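Methyltransferase FkbM (Methylobacillus flagellatus KT, PDB 2PY6) probably transfers methyl groups to a substrate that is not known, as a member of the FkbM family of methyltransferases. Local coordinates at residues A[214-219]-A[401-406]; A[339-344]-A[365-370]. All coordinates share one frame; numbering follows the deposited sequence.

Interaction 1: A[214-219]-A[401-406]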
loop_
_atom_site.group_PDB
_atom_site.type_symbol
_atom_site.label_atom_id
_atom_site.label_comp_id
_atom_site.label_asym_id
_atom_site.label_seq_id
_atom_site.Cartn_x
_atom_site.Cartn_y
_atom_site.Cartn_z
ATOM N N THR A 214 -20.475 -11.054 -10.681
ATOM C CA THR A 214 -21.584 -11.884 -11.093
ATOM C C THR A 214 -21.842 -11.839 -12.593
ATOM O O THR A 214 -22.762 -12.494 -13.080
ATOM C CB THR A 214 -22.875 -11.445 -10.307
ATOM O OG1 THR A 214 -23.286 -10.131 -10.698
ATOM C CG2 THR A 214 -22.603 -11.461 -8.848
ATOM N N LEU A 215 -21.022 -11.079 -13.330
ATOM C CA LEU A 215 -21.197 -10.965 -14.769
ATOM C C LEU A 215 -21.055 -12.335 -15.424
ATOM O O LEU A 215 -20.119 -13.027 -15.120
ATOM C CB LEU A 215 -20.141 -9.991 -15.329
ATOM C CG LEU A 215 -20.107 -9.595 -16.808
ATOM C CD1 LEU A 215 -21.343 -8.858 -17.297
ATOM C CD2 LEU A 215 -18.889 -8.723 -16.974
ATOM N N TYR A 216 -22.021 -12.685 -16.270
ATOM C CA TYR A 216 -22.116 -13.896 -17.107
ATOM C C TYR A 216 -22.491 -15.176 -16.409
ATOM O O TYR A 216 -23.320 -15.906 -16.923
ATOM C CB TYR A 216 -20.825 -14.193 -17.914
ATOM C CG TYR A 216 -20.219 -13.013 -18.625
ATOM C CD1 TYR A 216 -20.965 -12.236 -19.519
ATOM C CD2 TYR A 216 -18.878 -12.710 -18.466
ATOM C CE1 TYR A 216 -20.381 -11.161 -20.197
ATOM C CE2 TYR A 216 -18.302 -11.616 -19.120
ATOM C CZ TYR A 216 -19.042 -10.853 -19.976
ATOM O OH TYR A 216 -18.438 -9.767 -20.604
ATOM N N PHE A 217 -21.834 -15.452 -15.268
ATOM C CA PHE A 217 -21.919 -16.731 -14.579
ATOM C C PHE A 217 -22.847 -16.777 -13.379
ATOM O O PHE A 217 -23.277 -17.868 -13.011
ATOM C CB PHE A 217 -20.504 -17.172 -14.192
ATOM C CG PHE A 217 -19.587 -17.331 -15.387
ATOM C CD1 PHE A 217 -19.760 -18.394 -16.274
ATOM C CD2 PHE A 217 -18.608 -16.392 -15.658
ATOM C CE1 PHE A 217 -18.961 -18.531 -17.417
ATOM C CE2 PHE A 217 -17.797 -16.514 -16.790
ATOM C CZ PHE A 217 -17.975 -17.598 -17.669
ATOM N N ARG A 218 -23.149 -15.595 -12.795
ATOM C CA ARG A 218 -24.021 -15.463 -11.625
ATOM C C ARG A 218 -25.124 -14.477 -11.849
ATOM O O ARG A 218 -25.508 -13.825 -10.900
ATOM C CB ARG A 218 -23.180 -15.134 -10.348
ATOM C CG ARG A 218 -22.086 -16.162 -10.290
ATOM C CD ARG A 218 -21.213 -16.390 -9.129
ATOM N NE ARG A 218 -20.146 -15.461 -9.068
ATOM C CZ ARG A 218 -19.022 -15.606 -8.377
ATOM N NH1 ARG A 218 -18.729 -16.669 -7.645
ATOM N NH2 ARG A 218 -18.148 -14.634 -8.448
ATOM N N SER A 219 -25.719 -14.456 -13.058
ATOM C CA SER A 219 -26.769 -13.479 -13.401
ATOM C C SER A 219 -28.146 -13.699 -12.779
ATOM O O SER A 219 -28.989 -12.796 -12.807
ATOM C CB SER A 219 -26.983 -13.433 -14.918
ATOM O OG SER A 219 -27.633 -14.597 -15.412
ATOM N N ARG A 401 -21.216 2.800 -16.207
ATOM C CA ARG A 401 -21.996 2.495 -17.422
ATOM C C ARG A 401 -21.567 1.242 -18.164
ATOM O O ARG A 401 -22.223 0.796 -19.101
ATOM C CB ARG A 401 -22.112 3.742 -18.331
ATOM C CG ARG A 401 -20.850 4.433 -18.727
ATOM C CD ARG A 401 -21.128 5.779 -19.364
ATOM N NE ARG A 401 -21.744 5.667 -20.678
ATOM C CZ ARG A 401 -22.050 6.706 -21.450
ATOM N NH1 ARG A 401 -21.799 7.939 -21.045
ATOM N NH2 ARG A 401 -22.595 6.495 -22.640
ATOM N N TRP A 402 -20.540 0.584 -17.657
ATOM C CA TRP A 402 -20.015 -0.618 -18.280
ATOM C C TRP A 402 -20.750 -1.871 -17.801
ATOM O O TRP A 402 -21.228 -1.945 -16.680
ATOM C CB TRP A 402 -18.533 -0.798 -17.918
ATOM C CG TRP A 402 -17.786 0.493 -17.697
ATOM C CD1 TRP A 402 -17.104 0.872 -16.562
ATOM C CD2 TRP A 402 -17.721 1.613 -18.595
ATOM N NE1 TRP A 402 -16.574 2.127 -16.730
ATOM C CE2 TRP A 402 -16.945 2.609 -17.962
ATOM C CE3 TRP A 402 -18.227 1.859 -19.878
ATOM C CZ2 TRP A 402 -16.664 3.828 -18.567
ATOM C CZ3 TRP A 402 -17.938 3.072 -20.482
ATOM C CH2 TRP A 402 -17.172 4.041 -19.823
ATOM N N ASP A 403 -20.786 -2.848 -18.689
ATOM C CA ASP A 403 -21.263 -4.188 -18.465
ATOM C C ASP A 403 -22.740 -4.395 -18.208
ATOM O O ASP A 403 -23.134 -5.169 -17.340
ATOM C CB ASP A 403 -20.370 -4.925 -17.447
ATOM C CG ASP A 403 -18.902 -5.030 -17.920
ATOM O OD1 ASP A 403 -18.635 -5.571 -19.044
ATOM O OD2 ASP A 403 -18.035 -4.617 -17.127
ATOM N N THR A 404 -23.527 -3.702 -19.016
ATOM C CA THR A 404 -24.912 -4.009 -19.184
ATOM C C THR A 404 -24.803 -5.224 -20.118
ATOM O O THR A 404 -24.089 -5.174 -21.096
ATOM C CB THR A 404 -25.657 -2.840 -19.860
ATOM O OG1 THR A 404 -25.537 -1.682 -19.035
ATOM C CG2 THR A 404 -27.096 -3.170 -20.042
ATOM N N CYS A 405 -25.448 -6.330 -19.777
ATOM C CA CYS A 405 -25.326 -7.549 -20.518
ATOM C C CYS A 405 -26.665 -8.201 -20.803
ATOM O O CYS A 405 -27.475 -8.359 -19.909
ATOM C CB CYS A 405 -24.489 -8.519 -19.660
ATOM S SG CYS A 405 -24.022 -10.039 -20.487
ATOM N N LEU A 406 -26.873 -8.617 -22.045
ATOM C CA LEU A 406 -28.072 -9.344 -22.462
ATOM C C LEU A 406 -27.828 -10.811 -22.238
ATOM O O LEU A 406 -26.723 -11.279 -22.467
ATOM C CB LEU A 406 -28.336 -9.165 -23.948
ATOM C CG LEU A 406 -28.933 -7.837 -24.401
ATOM C CD1 LEU A 406 -28.543 -7.459 -25.804
ATOM C CD2 LEU A 406 -30.462 -7.895 -24.196
#
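Leu215 and Tyr216 reach across to Asp403 and Cys405, so that an irregular loop is laid against the start of strand 404-408, a strand that runs antiparallel to both of its neighbours in the seven-stranded Rossmann-like methyltransferase sheet. The closest CA pair, Leu215 and Asp403, is 7.7 Å apart, and the contacts across the gap are made by side chains.

Leu215 divides its two methyls between two residues. CD1 packs on Cys405 CB at 3.9 Å, while CD2 comes up to the carboxylate of Asp403, 3.8 Å from OD1, and the two side chains lie roughly perpendicular. With CG anti to the backbone N (chi1 -177°), the leucine branch is carried out from the loop; its CG also sits over the centre of the Tyr216 ring, 3.4 Å above the plane, so one face of the ring is covered from within the loop itself.

Tyr216 has a positive phi of 76°, which turns the chain sharply here, and its N is hydrogen-bonded to Tyr407 OH, on strand 404-408. At the ring of Tyr216 the contact is of the sulfur-aromatic kind: Cys405 SG lies at the edge near the ring plane, 74° off the normal, 3.8 Å from CE1 and 3.9 Å from CD1 of Tyr216.

Phe217 then packs on helix 239-248. The guanidinium of Arg218 forms salt bridges with Asp123 and Glu203 of a second subunit, and its backbone folds back on the loop, Arg218 N bonded to Thr214 O at 3.1 Å.

Interaction 2: A[339-344]-A[365-370]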
loop_
_atom_site.group_PDB
_atom_site.type_symbol
_atom_site.label_atom_id
_atom_site.label_comp_id
_atom_site.label_asym_id
_atom_site.label_seq_id
_atom_site.Cartn_x
_atom_site.Cartn_y
_atom_site.Cartn_z
ATOM N N ILE A 339 -22.170 -19.019 -25.410
ATOM C CA ILE A 339 -21.358 -17.981 -26.045
ATOM C C ILE A 339 -21.394 -16.694 -25.178
ATOM O O ILE A 339 -22.455 -16.078 -24.953
ATOM C CB ILE A 339 -21.745 -17.680 -27.526
ATOM C CG1 ILE A 339 -21.651 -18.946 -28.383
ATOM C CG2 ILE A 339 -20.799 -16.583 -28.137
ATOM C CD1 ILE A 339 -22.339 -18.849 -29.708
ATOM N N LYS A 340 -20.223 -16.359 -24.645
ATOM C CA LYS A 340 -19.994 -15.127 -23.916
ATOM C C LYS A 340 -19.367 -14.201 -24.944
ATOM O O LYS A 340 -18.480 -14.647 -25.706
ATOM C CB LYS A 340 -19.049 -15.355 -22.736
ATOM C CG LYS A 340 -18.472 -14.017 -22.099
ATOM C CD LYS A 340 -17.162 -13.619 -22.793
ATOM C CE LYS A 340 -16.533 -12.448 -22.267
ATOM N NZ LYS A 340 -15.103 -12.551 -22.545
HETATM N N MSE A 341 -19.809 -12.945 -24.986
HETATM C CA MSE A 341 -19.306 -11.985 -25.957
HETATM C C MSE A 341 -19.146 -10.596 -25.353
HETATM O O MSE A 341 -20.121 -9.998 -24.846
HETATM C CB MSE A 341 -20.230 -11.896 -27.161
HETATM C CG MSE A 341 -19.641 -11.103 -28.329
HETATM SE SE MSE A 341 -20.749 -10.963 -29.869
HETATM C CE MSE A 341 -20.551 -12.644 -30.499
ATOM N N ASP A 342 -17.908 -10.097 -25.416
ATOM C CA ASP A 342 -17.581 -8.740 -25.039
ATOM C C ASP A 342 -16.373 -8.326 -25.878
ATOM O O ASP A 342 -15.239 -8.565 -25.471
ATOM C CB ASP A 342 -17.227 -8.635 -23.569
ATOM C CG ASP A 342 -16.946 -7.201 -23.131
ATOM O OD1 ASP A 342 -17.218 -6.224 -23.874
ATOM O OD2 ASP A 342 -16.436 -7.063 -22.021
ATOM N N ILE A 343 -16.626 -7.684 -27.021
ATOM C CA ILE A 343 -15.542 -7.312 -27.952
ATOM C C ILE A 343 -15.490 -5.843 -28.314
ATOM O O ILE A 343 -16.468 -5.123 -28.152
ATOM C CB ILE A 343 -15.590 -8.231 -29.230
ATOM C CG1 ILE A 343 -16.878 -8.043 -30.033
ATOM C CG2 ILE A 343 -15.493 -9.702 -28.778
ATOM C CD1 ILE A 343 -16.853 -8.652 -31.444
ATOM N N GLU A 344 -14.326 -5.385 -28.773
ATOM C CA GLU A 344 -14.184 -3.962 -29.196
ATOM C C GLU A 344 -14.877 -3.671 -30.559
ATOM O O GLU A 344 -15.463 -2.591 -30.776
ATOM C CB GLU A 344 -12.697 -3.528 -29.237
ATOM N N LEU A 365 -26.499 -17.535 -24.273
ATOM C CA LEU A 365 -25.669 -16.414 -24.690
ATOM C C LEU A 365 -25.628 -15.363 -23.600
ATOM O O LEU A 365 -26.654 -15.069 -22.942
ATOM C CB LEU A 365 -26.221 -15.728 -25.966
ATOM C CG LEU A 365 -26.605 -16.565 -27.194
ATOM C CD1 LEU A 365 -27.317 -15.713 -28.228
ATOM C CD2 LEU A 365 -25.385 -17.228 -27.822
ATOM N N ALA A 366 -24.452 -14.772 -23.451
ATOM C CA ALA A 366 -24.245 -13.605 -22.574
ATOM C C ALA A 366 -23.559 -12.594 -23.467
ATOM O O ALA A 366 -22.360 -12.743 -23.778
ATOM C CB ALA A 366 -23.430 -13.942 -21.383
ATOM N N ILE A 367 -24.312 -11.571 -23.898
ATOM C CA ILE A 367 -23.816 -10.614 -24.908
ATOM C C ILE A 367 -23.720 -9.216 -24.309
ATOM O O ILE A 367 -24.747 -8.645 -23.905
ATOM C CB ILE A 367 -24.734 -10.610 -26.158
ATOM C CG1 ILE A 367 -25.036 -12.032 -26.672
ATOM C CG2 ILE A 367 -24.106 -9.805 -27.298
ATOM C CD1 ILE A 367 -23.806 -12.857 -27.152
ATOM N N SER A 368 -22.508 -8.671 -24.208
ATOM C CA SER A 368 -22.331 -7.359 -23.584
ATOM C C SER A 368 -23.091 -6.362 -24.454
ATOM O O SER A 368 -23.017 -6.427 -25.685
ATOM C CB SER A 368 -20.866 -7.001 -23.435
ATOM O OG SER A 368 -20.325 -6.759 -24.681
ATOM N N ALA A 369 -23.870 -5.490 -23.824
ATOM C CA ALA A 369 -24.829 -4.643 -24.547
ATOM C C ALA A 369 -24.653 -3.158 -24.401
ATOM O O ALA A 369 -25.552 -2.419 -24.758
ATOM C CB ALA A 369 -26.217 -5.011 -24.060
ATOM N N TYR A 370 -23.497 -2.723 -23.921
ATOM C CA TYR A 370 -23.250 -1.322 -23.611
ATOM C C TYR A 370 -22.315 -0.574 -24.555
ATOM O O TYR A 370 -21.972 0.559 -24.249
ATOM C CB TYR A 370 -22.660 -1.236 -22.200
ATOM C CG TYR A 370 -21.227 -1.750 -22.111
ATOM C CD1 TYR A 370 -20.962 -3.091 -21.937
ATOM C CD2 TYR A 370 -20.139 -0.872 -22.243
ATOM C CE1 TYR A 370 -19.637 -3.562 -21.860
ATOM C CE2 TYR A 370 -18.836 -1.329 -22.195
ATOM C CZ TYR A 370 -18.584 -2.669 -21.991
ATOM O OH TYR A 370 -17.271 -3.105 -21.929
#
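Ile339 and Leu365 face each other in a parallel strand pair in which Ile339 O accepts Ala366 N at 2.8 Å (N-H...O angle 169°). Two more backbone bonds continue the register: Met341 N gives to Ala366 O, and Met341 O receives Ser368 N. The 7° between the strand directions and the 4.7 Å between their axes fit this pairing.

On one face Ile339 and Leu365 run alongside each other in the same direction, with Leu365 CD2 3.7 Å from Ile339 CB. Next along, Ile367 CD1 meets Met341 CB, also at 3.7 Å; the selenomethionine chain beyond CB leads away from strand 364-368 and packs on helix 347-352. Ala366 and Lys340 occupy the other face, where Lys340 NZ forms a salt bridge with Asp232.

These are two central parallel strands of a Rossmann-like methyltransferase sheet, joined through helices 347-352 and 355-361 as a beta-alpha-beta crossover. The C-terminal edge of the sheet is where such methyltransferases usually have their active site, and Asp342, Ser368 and Tyr370 lie at that end of the two strands. A ligand near Ile343 is unidentified and may be a crystallisation component.

Asp342 can be followed outward. Its CB sits 3.8 Å from Ser368 OG, and CG continues past the serine side chain. OD1 comes within 3.3 Å of Ser368 OG and 3.7 Å of Tyr370 OH, while OD2 is 4.0 Å from that phenol oxygen. The carboxylate plane is turned 66° from the Tyr370 ring. His371 NE2 is hydrogen-bonded to Ser368 OG and weakly to Asp342 OD1.

From the N terminus, the chain passes through its first, six-stranded sheet and a set of helices before reaching 214-219. Interaction 1 closes a long loop, with 181 residues between its segments, when the chain returns at 401-406. Interaction 2 falls wholly within that span, closing a short loop of 20 residues between 339-344 and 365-370; the two nest and do not cross. Strands 364-368 and 404-408 are sheet neighbours, with probable hydrogen bonds from Ile367 N to Leu406 O and from Ala369 N, just after strand 364-368, to Thr404 O. A second tie bypasses the strands: Tyr216 OH packs 3.4 Å from Asp342 CB, joining the loop before strand 229-233 to Asp342, just after strand 338-341.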